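Local coordinates for protein NADH oxidoreductase (Mesorhizobium loti, PDB 3PI7) that probably binds NADPH and acts as an NAD(P)H-dependent oxidoreductase, perhaps a quinone reductase, of the medium-chain dehydrogenase/reductase type, at residues A145-V148 with N149-A153. Residues are numbered along the deposited sequence; the frame is centred on the assembly and turned at random. Where two conformers were deposited one is given.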
loop_
_atom_site.group_PDB
_atom_site.type_symbol
_atom_site.label_atom_id
_atom_site.label_comp_id
_atom_site.label_asym_id
_atom_site.label_seq_id
_atom_site.Cartn_x
_atom_site.Cartn_y
_atom_site.Cartn_z
ATOM N N ALA A 145 -10.714 -13.511 26.670
ATOM C CA ALA A 145 -9.881 -13.217 25.514
ATOM C C ALA A 145 -10.457 -13.862 24.230
ATOM O O ALA A 145 -9.722 -14.096 23.283
ATOM C CB ALA A 145 -8.477 -13.718 25.778
HETATM N N MSE A 146 -11.782 -14.098 24.220
HETATM C CA MSE A 146 -12.457 -14.769 23.103
HETATM C C MSE A 146 -12.676 -13.846 21.896
HETATM O O MSE A 146 -12.849 -14.359 20.788
HETATM C CB MSE A 146 -13.807 -15.382 23.568
HETATM C CG MSE A 146 -14.552 -16.176 22.479
HETATM SE SE MSE A 146 -16.291 -16.840 23.026
HETATM C CE MSE A 146 -15.627 -18.322 24.134
ATOM N N ILE A 147 -12.686 -12.540 22.065
ATOM C CA ILE A 147 -12.986 -11.677 20.923
ATOM C C ILE A 147 -11.810 -11.148 20.137
ATOM O O ILE A 147 -11.756 -11.434 18.950
ATOM C CB ILE A 147 -13.912 -10.501 21.379
ATOM C CG1 ILE A 147 -15.273 -11.051 21.857
ATOM C CG2 ILE A 147 -14.094 -9.417 20.270
ATOM C CD1 ILE A 147 -16.114 -10.012 22.573
ATOM N N VAL A 148 -10.958 -10.303 20.728
ATOM C CA VAL A 148 -9.965 -9.531 19.984
ATOM C C VAL A 148 -8.999 -10.415 19.218
ATOM O O VAL A 148 -9.004 -10.365 17.990
ATOM C CB VAL A 148 -9.215 -8.498 20.867
ATOM C CG1 VAL A 148 -8.130 -7.772 20.056
ATOM C CG2 VAL A 148 -10.202 -7.491 21.472
ATOM N N ASN A 149 -8.248 -11.272 19.906
ATOM C CA ASN A 149 -7.269 -12.075 19.185
ATOM C C ASN A 149 -7.902 -13.191 18.378
ATOM O O ASN A 149 -7.562 -13.271 17.207
ATOM C CB ASN A 149 -6.168 -12.587 20.096
ATOM C CG ASN A 149 -5.235 -11.457 20.514
ATOM O OD1 ASN A 149 -5.123 -10.426 19.842
ATOM N ND2 ASN A 149 -4.649 -11.579 21.685
ATOM N N PRO A 150 -8.881 -13.960 18.885
ATOM C CA PRO A 150 -9.462 -15.038 18.071
ATOM C C PRO A 150 -10.141 -14.548 16.795
ATOM O O PRO A 150 -9.958 -15.158 15.751
ATOM C CB PRO A 150 -10.471 -15.665 19.036
ATOM C CG PRO A 150 -9.776 -15.533 20.367
ATOM C CD PRO A 150 -9.362 -14.072 20.281
ATOM N N LEU A 151 -10.909 -13.431 16.858
ATOM C CA LEU A 151 -11.594 -12.986 15.644
ATOM C C LEU A 151 -10.628 -12.345 14.695
ATOM O O LEU A 151 -10.798 -12.518 13.497
ATOM C CB LEU A 151 -12.767 -12.047 15.942
ATOM C CG LEU A 151 -13.870 -12.713 16.788
ATOM C CD1 LEU A 151 -14.957 -11.724 17.089
ATOM C CD2 LEU A 151 -14.465 -13.963 16.069
ATOM N N THR A 152 -9.582 -11.657 15.202
ATOM C CA THR A 152 -8.558 -11.106 14.310
ATOM C C THR A 152 -7.810 -12.257 13.644
ATOM O O THR A 152 -7.485 -12.158 12.452
ATOM C CB THR A 152 -7.579 -10.219 15.097
ATOM O OG1 THR A 152 -8.324 -9.224 15.781
ATOM C CG2 THR A 152 -6.535 -9.545 14.202
ATOM N N ALA A 153 -7.545 -13.346 14.400
ATOM C CA ALA A 153 -6.821 -14.488 13.826
ATOM C C ALA A 153 -7.624 -15.118 12.718
ATOM O O ALA A 153 -7.070 -15.467 11.677
ATOM C CB ALA A 153 -6.501 -15.535 14.886
HETATM O O HOH W 1 -8.386 -11.780 22.742
#
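Thr152 folds its hydroxyl back onto the carbonyl of Val148, one helical turn earlier, with OG1 2.6 Å from Val148 O. The backbone N of Thr152 donates to the same oxygen at 3.1 Å. The two donors come from opposite faces of the carbonyl plane, so one acceptor is gripped twice. The hydroxyl gets there because OG1 of Thr152 lies anti to its carbonyl carbon and beside the backbone N (chi1 -55°). With a valine here the hydroxyl bond would be lost, and Val148 O would probably keep only the backbone N-H of Thr152 of these two donors. Ile147 and Leu151 make the neighbouring pair. Leu151 N donates to Ile147 O at 3.0 Å. Beside this bond the two side chains meet at an oblique angle, branch to branch, with CG2 of Ile147 4.0 Å from CD1 of Leu151. Leu151 also packs on Leu290 and Met294 of helix 290-296 and on Ala304 and Ile305 of helix 298-313. Pro150 has no N-H to give. Its ring instead lies against two carbonyl oxygens of the preceding loop: CD is 3.0 Å from Ala145 O, and CB is 3.2 Å from Met146 O. Met146 O is buried here without a polar partner. A water takes a hydrogen bond from Asn149 N and gives one to Ala145 O, tying the loop to the first turn. Glu86 OE1 accepts from Val148 N and, weakly, from Ile147 N. The side chain of Asn149 touches Gln176, Leu177 and Leu180 of helix 176-188. This is the N-terminal start of helix 148-163 with the loop leading into it: a proline in the first turn, and a threonine hydroxyl bonded to the carbonyl four residues back. This helix leads into strand 167-170 of the six-stranded parallel sheet of the Rossmann fold.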